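Local coordinates for monooxygenase (Agrobacterium tumefaciens, PDB 2I7G), which probably uses reduced flavin and molecular oxygen to oxidise a still unidentified substrate, acting as a luciferase-like monooxygenase, at residues 268-272 with 290-296; 276-282 with 333-339. One frame throughout, in Å; residues are numbered along the deposited sequence. Where two conformers were deposited one is given.

Interaction 1 (268-272 with 290-296); sequences ADQFY and PTNRAHF
Tyr272, in the last turn of helix 264-272, lays its ring against Phe296 and Arg293 at the start of helix 293-300, a helix-to-helix contact in the helical excursion that a TIM barrel of the luciferase-like family makes between strands 252-260 and 307-309. With CG anti to the backbone N, the phenol reaches across to helix 293-300. It forms an offset stack with Phe296, the planes 26° apart and the centroids 5.0 Å from each other, and Tyr272 CD2 is set over the rim of the Phe296 face. Arg293 approaches from the same side of the tyrosine plane. Its CD makes a CH-pi contact 4.1 Å from the Tyr272 ring centroid, while its CZ stands 4.6 Å from that centroid in a cation-pi contact. The guanidinium is steeply inclined to the ring, at 72°, and NH2 rather than the whole group comes down, 3.3 Å from Tyr272 CD1. Phe296 CE2 lies 4.0 Å above the centre of one guanidinium face. A bend at chi2 folds the arginine chain back over the tyrosine. Phe296 is buried: its CE1 meets the edge of the Phe271 ring at CD1, and Met279 of the intervening helix also touches it. The small methyl of Ala268 lets both ring and arginine lie beside it, CB being 4.1 Å from Phe296 CE2 and from Arg293 NH1.

Farther out, the positive end of Arg293 has its main partner in Asp297, which makes a salt bridge with NE. Asp269 lies beyond salt-bridge distance at the solvent-exposed margin; water-mediated links to it are doubtful, because its side chain has two conformers. The helix that carries Arg293 and Phe296 is N-capped by Asn292, whose OD1 accepts from His295 N at 3.1 Å, the donor standing 42° out of the carbonyl plane.

Interaction 2 (276-282 with 333-339); sequences AEVMNRI and QMAIGLM
Leu338 N donates to Ala276 O at 2.6 Å, a short and fairly straight hydrogen bond (159°) that fastens the loop 333-339 to the chain before helix 279-286. This is the tight part. Gly337 takes a positive phi at the first corner of a type II' turn from Ile336 to Met339, and a beta carbon there would collide with Ala276 O. Beneath the turn, the apolar groups close up: Val278 CG2 rests 3.6 Å from Met339 CG, and the selenium of Met339, a selenomethionine in this crystal, sits 3.7 Å from Ala276 CB. Its bend at chi2 turns the selenium toward Ala276. Ile336 lies across Val278 and Ile282, one branch to each, its CD1 4.1 Å from Ile282 CD1.

The other flank is more polar and partly open. Ile336 CG2 lies over one face of the Arg281 guanidinium, near its rim and 3.4 Å from NH2. That nitrogen forms a salt bridge with Asp31, which also accepts from Gly337 N, and a water that accepts from Arg281 NH2 donates to Ala335 O. At the partly exposed margin the Glu277 and Leu338 side chains lie side by side, pointing the same way, Leu338 CD1 against the carboxylate carbon. Such a loop, leaving the C-terminal end of strand 329-333, belongs to the rim of a TIM barrel where active sites of this fold are generally found.

Overall arrangement
Interactions 1 and 2 meet through the successive helices 264-272, 279-286 and 293-300, with their centres about 11 Å apart. Interaction 2 is the more buried and lies nearer the middle of the chain, tying the helical excursion to the loop after strand 329-333; interaction 1 holds the excursion's own first and third helices together, farther out. Their chemistry follows: aromatic stacking and a cation-pi contact at the partly exposed outer site, aliphatic packing and a main-chain hydrogen bond at the inner one, with a salt-bridged arginine along its polar flank. Packing joins them directly, Phe271 O resting 3.2 Å from Val278 CB, and the Phe271 side chain also touches Ile336.

Interaction 1 (268-272 with 290-296)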
ATOM      1  N   ALA B 268      -6.101  11.988  32.853  1.00 23.58           N
ATOM      2  CA  ALA B 268      -6.919  10.899  33.406  1.00 24.87           C
ATOM      3  C   ALA B 268      -8.390  11.020  32.969  1.00 25.38           C
ATOM      4  O   ALA B 268      -8.968  10.036  32.463  1.00 25.26           O
ATOM      5  CB  ALA B 268      -6.813  10.885  34.948  1.00 24.55           C
ATOM      6  N   ASP B 269      -8.981  12.209  33.147  0.60 24.72           N
ATOM      7  CA  ASP B 269     -10.408  12.420  32.854  0.60 25.46           C
ATOM      8  C   ASP B 269     -10.678  12.155  31.371  0.60 25.91           C
ATOM      9  O   ASP B 269     -11.630  11.443  31.011  0.60 25.70           O
ATOM     10  CB  ASP B 269     -10.849  13.842  33.215  0.60 25.22           C
ATOM     11  CG  ASP B 269     -10.933  14.096  34.730  0.60 25.73           C
ATOM     12  OD1 ASP B 269     -10.857  13.154  35.536  0.60 26.20           O
ATOM     13  OD2 ASP B 269     -11.077  15.282  35.109  0.60 28.32           O
ATOM     14  N   GLN B 270      -9.823  12.714  30.517  1.00 25.68           N
ATOM     15  CA  GLN B 270     -10.030  12.614  29.079  1.00 27.26           C
ATOM     16  C   GLN B 270      -9.861  11.181  28.590  1.00 27.95           C
ATOM     17  O   GLN B 270     -10.606  10.749  27.705  1.00 30.06           O
ATOM     18  CB  GLN B 270      -9.125  13.589  28.299  1.00 26.69           C
ATOM     19  CG  GLN B 270      -9.515  15.041  28.549  1.00 26.74           C
ATOM     20  CD  GLN B 270      -8.515  16.052  27.973  1.00 27.83           C
ATOM     21  OE1 GLN B 270      -7.558  15.695  27.271  1.00 27.82           O
ATOM     22  NE2 GLN B 270      -8.731  17.342  28.310  1.00 30.10           N
ATOM     23  N   PHE B 271      -8.928  10.440  29.189  1.00 28.53           N
ATOM     24  CA  PHE B 271      -8.671   9.033  28.818  1.00 29.71           C
ATOM     25  C   PHE B 271      -9.759   8.100  29.361  1.00 30.55           C
ATOM     26  O   PHE B 271     -10.116   7.129  28.708  1.00 32.01           O
ATOM     27  CB  PHE B 271      -7.275   8.614  29.310  1.00 29.76           C
ATOM     28  CG  PHE B 271      -6.591   7.505  28.492  1.00 31.05           C
ATOM     29  CD1 PHE B 271      -6.182   6.329  29.118  1.00 32.87           C
ATOM     30  CD2 PHE B 271      -6.326   7.656  27.126  1.00 30.14           C
ATOM     31  CE1 PHE B 271      -5.528   5.308  28.391  1.00 32.39           C
ATOM     32  CE2 PHE B 271      -5.658   6.637  26.393  1.00 30.92           C
ATOM     33  CZ  PHE B 271      -5.256   5.479  27.040  1.00 31.56           C
ATOM     34  N   TYR B 272     -10.293   8.403  30.539  1.00 30.94           N
ATOM     35  CA  TYR B 272     -11.326   7.576  31.206  1.00 32.76           C
ATOM     36  C   TYR B 272     -12.769   7.982  30.828  1.00 33.61           C
ATOM     37  O   TYR B 272     -13.712   7.254  31.131  1.00 34.62           O
ATOM     38  CB  TYR B 272     -11.162   7.748  32.706  1.00 31.98           C
ATOM     39  CG  TYR B 272     -11.971   6.861  33.626  1.00 32.70           C
ATOM     40  CD1 TYR B 272     -13.066   7.373  34.325  1.00 33.59           C
ATOM     41  CD2 TYR B 272     -11.586   5.527  33.864  1.00 33.72           C
ATOM     42  CE1 TYR B 272     -13.798   6.570  35.240  1.00 35.64           C
ATOM     43  CE2 TYR B 272     -12.297   4.717  34.783  1.00 32.86           C
ATOM     44  CZ  TYR B 272     -13.394   5.244  35.454  1.00 34.94           C
ATOM     45  OH  TYR B 272     -14.090   4.456  36.341  1.00 34.27           O
ATOM     46  N   PRO B 290     -14.994  -0.956  32.611  1.00 34.94           N
ATOM     47  CA  PRO B 290     -14.724   0.423  32.177  1.00 34.57           C
ATOM     48  C   PRO B 290     -14.878   1.471  33.293  1.00 33.89           C
ATOM     49  O   PRO B 290     -14.269   2.564  33.228  1.00 33.96           O
ATOM     50  CB  PRO B 290     -15.774   0.659  31.072  1.00 35.13           C
ATOM     51  CG  PRO B 290     -16.873  -0.347  31.361  1.00 35.91           C
ATOM     52  CD  PRO B 290     -16.154  -1.552  31.908  1.00 35.50           C
ATOM     53  N   THR B 291     -15.707   1.163  34.288  1.00 31.58           N
ATOM     54  CA  THR B 291     -15.870   2.077  35.423  1.00 31.08           C
ATOM     55  C   THR B 291     -15.155   1.599  36.690  1.00 30.53           C
ATOM     56  O   THR B 291     -15.448   2.064  37.807  1.00 30.24           O
ATOM     57  CB  THR B 291     -17.338   2.371  35.714  1.00 31.00           C
ATOM     58  OG1 THR B 291     -17.955   1.185  36.252  1.00 29.02           O
ATOM     59  CG2 THR B 291     -18.039   2.837  34.416  1.00 31.08           C
ATOM     60  N   ASN B 292     -14.192   0.689  36.513  1.00 30.91           N
ATOM     61  CA  ASN B 292     -13.409   0.246  37.658  1.00 31.27           C
ATOM     62  C   ASN B 292     -12.306   1.289  37.905  1.00 30.96           C
ATOM     63  O   ASN B 292     -11.171   1.139  37.446  1.00 30.45           O
ATOM     64  CB  ASN B 292     -12.857  -1.168  37.463  1.00 31.17           C
ATOM     65  CG  ASN B 292     -12.366  -1.777  38.758  1.00 32.85           C
ATOM     66  OD1 ASN B 292     -11.769  -1.096  39.593  1.00 33.56           O
ATOM     67  ND2 ASN B 292     -12.641  -3.063  38.948  1.00 34.70           N
ATOM     68  N   ARG B 293     -12.674   2.348  38.628  1.00 31.80           N
ATOM     69  CA  ARG B 293     -11.782   3.484  38.879  1.00 32.42           C
ATOM     70  C   ARG B 293     -10.582   3.045  39.716  1.00 32.12           C
ATOM     71  O   ARG B 293      -9.465   3.504  39.467  1.00 31.97           O
ATOM     72  CB  ARG B 293     -12.535   4.618  39.597  1.00 33.19           C
ATOM     73  CG  ARG B 293     -11.729   5.908  39.755  1.00 34.60           C
ATOM     74  CD  ARG B 293     -11.594   6.637  38.433  1.00 38.68           C
ATOM     75  NE  ARG B 293     -10.534   7.657  38.466  1.00 41.32           N
ATOM     76  CZ  ARG B 293     -10.464   8.700  37.640  1.00 42.22           C
ATOM     77  NH1 ARG B 293      -9.468   9.573  37.753  1.00 43.43           N
ATOM     78  NH2 ARG B 293     -11.392   8.888  36.703  1.00 43.00           N
ATOM     79  N   ALA B 294     -10.817   2.176  40.699  1.00 32.56           N
ATOM     80  CA  ALA B 294      -9.729   1.663  41.545  1.00 32.35           C
ATOM     81  C   ALA B 294      -8.612   1.047  40.677  1.00 32.06           C
ATOM     82  O   ALA B 294      -7.423   1.332  40.886  1.00 32.28           O
ATOM     83  CB  ALA B 294     -10.250   0.652  42.569  1.00 32.77           C
ATOM     84  N   HIS B 295      -8.991   0.220  39.702  1.00 31.64           N
ATOM     85  CA  HIS B 295      -8.002  -0.417  38.840  1.00 30.33           C
ATOM     86  C   HIS B 295      -7.309   0.568  37.883  1.00 29.44           C
ATOM     87  O   HIS B 295      -6.084   0.511  37.707  1.00 27.92           O
ATOM     88  CB  HIS B 295      -8.609  -1.588  38.090  1.00 32.05           C
ATOM     89  CG  HIS B 295      -8.474  -2.893  38.816  1.00 37.46           C
ATOM     90  ND1 HIS B 295      -9.258  -3.225  39.904  1.00 43.32           N
ATOM     91  CD2 HIS B 295      -7.633  -3.939  38.624  1.00 42.33           C
ATOM     92  CE1 HIS B 295      -8.921  -4.430  40.334  1.00 44.88           C
ATOM     93  NE2 HIS B 295      -7.940  -4.886  39.574  1.00 44.52           N
ATOM     94  N   PHE B 296      -8.086   1.470  37.278  1.00 27.58           N
ATOM     95  CA  PHE B 296      -7.514   2.476  36.389  1.00 27.62           C
ATOM     96  C   PHE B 296      -6.528   3.359  37.173  1.00 26.84           C
ATOM     97  O   PHE B 296      -5.435   3.673  36.692  1.00 25.39           O
ATOM     98  CB  PHE B 296      -8.631   3.321  35.791  1.00 28.24           C
ATOM     99  CG  PHE B 296      -8.153   4.554  35.049  1.00 28.75           C
ATOM    100  CD1 PHE B 296      -7.446   4.451  33.858  1.00 29.36           C
ATOM    101  CD2 PHE B 296      -8.460   5.824  35.550  1.00 28.84           C
ATOM    102  CE1 PHE B 296      -7.024   5.599  33.158  1.00 32.39           C
ATOM    103  CE2 PHE B 296      -8.061   6.968  34.853  1.00 28.31           C
ATOM    104  CZ  PHE B 296      -7.358   6.863  33.671  1.00 28.54           C
TER
HETATM  105  O   HOH W   1     -12.270  11.221  35.689  1.00 44.54           O
HETATM  106  O   HOH W   2      -9.023  12.658  37.385  1.00 44.97           O

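Interaction 2 (276-282 with 333-339)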
ATOM      1  N   ALA B 276     -15.343   8.603  25.163  1.00 37.58           N
ATOM      2  CA  ALA B 276     -14.158   8.168  24.369  1.00 36.86           C
ATOM      3  C   ALA B 276     -14.095   6.649  24.196  1.00 36.38           C
ATOM      4  O   ALA B 276     -13.437   6.150  23.285  1.00 36.23           O
ATOM      5  CB  ALA B 276     -12.842   8.699  24.981  1.00 36.71           C
ATOM      6  N   GLU B 277     -14.786   5.916  25.075  1.00 36.01           N
ATOM      7  CA  GLU B 277     -14.810   4.432  25.046  1.00 36.23           C
ATOM      8  C   GLU B 277     -13.417   3.775  25.092  1.00 35.62           C
ATOM      9  O   GLU B 277     -13.213   2.655  24.590  1.00 36.85           O
ATOM     10  CB  GLU B 277     -15.619   3.923  23.836  1.00 36.56           C
ATOM     11  CG  GLU B 277     -17.035   4.529  23.751  1.00 36.87           C
ATOM     12  CD  GLU B 277     -17.847   3.957  22.592  1.00 39.07           C
ATOM     13  OE1 GLU B 277     -17.308   3.084  21.852  1.00 43.24           O
ATOM     14  OE2 GLU B 277     -19.025   4.384  22.421  1.00 40.08           O
ATOM     15  N   VAL B 278     -12.449   4.463  25.677  1.00 33.35           N
ATOM     16  CA  VAL B 278     -11.122   3.887  25.813  1.00 31.98           C
ATOM     17  C   VAL B 278     -11.137   2.656  26.757  1.00 32.74           C
ATOM     18  O   VAL B 278     -10.525   1.627  26.444  1.00 31.45           O
ATOM     19  CB  VAL B 278     -10.101   4.957  26.298  1.00 31.47           C
ATOM     20  CG1 VAL B 278      -8.739   4.309  26.635  1.00 31.10           C
ATOM     21  CG2 VAL B 278      -9.947   6.044  25.237  1.00 30.93           C
HETATM   22  N   MSE B 279     -11.849   2.758  27.887  1.00 32.55           N
HETATM   23  CA  MSE B 279     -11.788   1.700  28.908  1.00 35.94           C
HETATM   24  C   MSE B 279     -12.376   0.341  28.453  1.00 36.86           C
HETATM   25  O   MSE B 279     -11.984  -0.719  28.989  1.00 37.01           O
HETATM   26  CB  MSE B 279     -12.374   2.175  30.257  1.00 36.90           C
HETATM   27  CG  MSE B 279     -11.648   3.414  30.841  1.00 38.70           C
HETATM   28 SE   MSE B 279      -9.717   3.073  31.131  0.42 42.39          SE
HETATM   29  CE  MSE B 279      -9.039   4.685  30.352  1.00 42.45           C
ATOM     30  N   ASN B 280     -13.293   0.385  27.480  0.50 36.97           N
ATOM     31  CA  ASN B 280     -13.871  -0.823  26.872  0.50 37.51           C
ATOM     32  C   ASN B 280     -12.819  -1.762  26.271  0.50 37.79           C
ATOM     33  O   ASN B 280     -13.036  -2.983  26.203  0.50 38.44           O
ATOM     34  CB  ASN B 280     -14.902  -0.451  25.794  0.50 37.46           C
ATOM     35  CG  ASN B 280     -16.179   0.160  26.376  0.50 37.92           C
ATOM     36  OD1 ASN B 280     -16.919   0.856  25.679  0.50 39.25           O
ATOM     37  ND2 ASN B 280     -16.435  -0.101  27.649  0.50 36.53           N
ATOM     38  N   ARG B 281     -11.703  -1.186  25.819  1.00 37.20           N
ATOM     39  CA  ARG B 281     -10.574  -1.966  25.301  1.00 37.91           C
ATOM     40  C   ARG B 281      -9.469  -2.097  26.369  1.00 38.04           C
ATOM     41  O   ARG B 281      -9.025  -3.228  26.678  1.00 37.26           O
ATOM     42  CB  ARG B 281      -9.997  -1.378  24.005  1.00 37.78           C
ATOM     43  CG  ARG B 281      -8.688  -2.058  23.583  1.00 39.24           C
ATOM     44  CD  ARG B 281      -8.615  -2.214  22.056  1.00 40.20           C
ATOM     45  NE  ARG B 281      -8.401  -0.941  21.334  1.00 37.43           N
ATOM     46  CZ  ARG B 281      -7.221  -0.369  21.133  1.00 35.90           C
ATOM     47  NH1 ARG B 281      -6.096  -0.906  21.651  1.00 32.09           N
ATOM     48  NH2 ARG B 281      -7.175   0.760  20.431  1.00 35.43           N
ATOM     49  N   ILE B 282      -9.065  -0.953  26.945  1.00 38.13           N
ATOM     50  CA  ILE B 282      -7.951  -0.904  27.920  1.00 38.35           C
ATOM     51  C   ILE B 282      -8.255  -1.742  29.154  1.00 37.38           C
ATOM     52  O   ILE B 282      -7.468  -2.613  29.525  1.00 37.23           O
ATOM     53  CB  ILE B 282      -7.526   0.583  28.324  1.00 39.16           C
ATOM     54  CG1 ILE B 282      -6.671   1.227  27.238  1.00 40.48           C
ATOM     55  CG2 ILE B 282      -6.765   0.637  29.682  1.00 39.19           C
ATOM     56  CD1 ILE B 282      -5.749   0.265  26.489  1.00 44.95           C
ATOM     57  N   GLN B 333       0.718   4.322  22.820  1.00 22.31           N
ATOM     58  CA  GLN B 333      -0.566   4.307  22.096  1.00 23.73           C
ATOM     59  C   GLN B 333      -1.567   5.146  22.899  1.00 24.65           C
ATOM     60  O   GLN B 333      -1.989   4.741  23.995  1.00 23.38           O
ATOM     61  CB  GLN B 333      -1.070   2.872  21.885  1.00 24.26           C
ATOM     62  CG  GLN B 333      -2.450   2.833  21.216  1.00 24.44           C
ATOM     63  CD  GLN B 333      -2.915   1.416  20.871  1.00 28.49           C
ATOM     64  OE1 GLN B 333      -2.196   0.639  20.233  1.00 41.41           O
ATOM     65  NE2 GLN B 333      -4.113   1.117  21.212  1.00 27.84           N
HETATM   66  N   MSE B 334      -1.884   6.331  22.375  0.50 23.65           N
HETATM   67  CA  MSE B 334      -2.854   7.260  22.988  0.50 23.97           C
HETATM   68  C   MSE B 334      -4.179   7.238  22.223  0.50 24.92           C
HETATM   69  O   MSE B 334      -5.274   7.242  22.815  0.50 24.69           O
HETATM   70  CB  MSE B 334      -2.312   8.704  22.956  0.50 24.00           C
HETATM   71  CG  MSE B 334      -0.933   8.892  23.555  0.50 22.80           C
HETATM   72 SE   MSE B 334      -0.391  10.793  23.669  0.35 24.16          SE
HETATM   73  CE  MSE B 334      -0.343  11.213  21.794  0.50 26.61           C
ATOM     74  N   ALA B 335      -4.079   7.252  20.891  1.00 25.33           N
ATOM     75  CA  ALA B 335      -5.281   7.417  20.039  1.00 26.03           C
ATOM     76  C   ALA B 335      -6.010   6.066  20.046  1.00 27.73           C
ATOM     77  O   ALA B 335      -5.674   5.148  19.259  1.00 28.43           O
ATOM     78  CB  ALA B 335      -4.879   7.831  18.631  1.00 26.89           C
ATOM     79  N   ILE B 336      -6.940   5.938  20.993  1.00 27.75           N
ATOM     80  CA  ILE B 336      -7.695   4.686  21.247  1.00 27.95           C
ATOM     81  C   ILE B 336      -9.182   5.014  21.224  1.00 29.12           C
ATOM     82  O   ILE B 336      -9.574   6.120  21.594  1.00 28.82           O
ATOM     83  CB  ILE B 336      -7.289   4.101  22.625  1.00 27.84           C
ATOM     84  CG1 ILE B 336      -5.805   3.727  22.624  1.00 27.52           C
ATOM     85  CG2 ILE B 336      -8.098   2.840  22.999  1.00 27.89           C
ATOM     86  CD1 ILE B 336      -5.285   3.487  24.007  1.00 28.25           C
ATOM     87  N   GLY B 337     -10.014   4.068  20.772  1.00 28.66           N
ATOM     88  CA  GLY B 337     -11.462   4.259  20.756  1.00 30.37           C
ATOM     89  C   GLY B 337     -11.859   5.582  20.096  1.00 29.70           C
ATOM     90  O   GLY B 337     -11.382   5.928  19.004  1.00 30.37           O
ATOM     91  N   LEU B 338     -12.724   6.328  20.757  1.00 28.32           N
ATOM     92  CA  LEU B 338     -13.255   7.551  20.186  1.00 29.00           C
ATOM     93  C   LEU B 338     -12.623   8.785  20.839  1.00 28.59           C
ATOM     94  O   LEU B 338     -13.282   9.827  20.952  1.00 28.87           O
ATOM     95  CB  LEU B 338     -14.792   7.590  20.319  1.00 28.78           C
ATOM     96  CG  LEU B 338     -15.584   6.349  19.826  1.00 30.14           C
ATOM     97  CD1 LEU B 338     -17.101   6.565  19.863  1.00 31.50           C
ATOM     98  CD2 LEU B 338     -15.081   5.916  18.438  1.00 32.65           C
HETATM   99  N   MSE B 339     -11.364   8.669  21.269  1.00 28.27           N
HETATM  100  CA  MSE B 339     -10.647   9.855  21.808  1.00 27.80           C
HETATM  101  C   MSE B 339     -10.801  10.986  20.797  1.00 27.77           C
HETATM  102  O   MSE B 339     -10.529  10.789  19.598  1.00 28.27           O
HETATM  103  CB  MSE B 339      -9.148   9.613  21.986  1.00 26.95           C
HETATM  104  CG  MSE B 339      -8.720   8.795  23.200  1.00 27.71           C
HETATM  105 SE   MSE B 339      -9.257   9.752  24.838  0.55 29.78          SE
HETATM  106  CE  MSE B 339      -7.945  11.207  24.745  1.00 30.95           C
TER
HETATM  107  O   HOH W   3      -5.368   2.529  18.676  1.00 23.02           O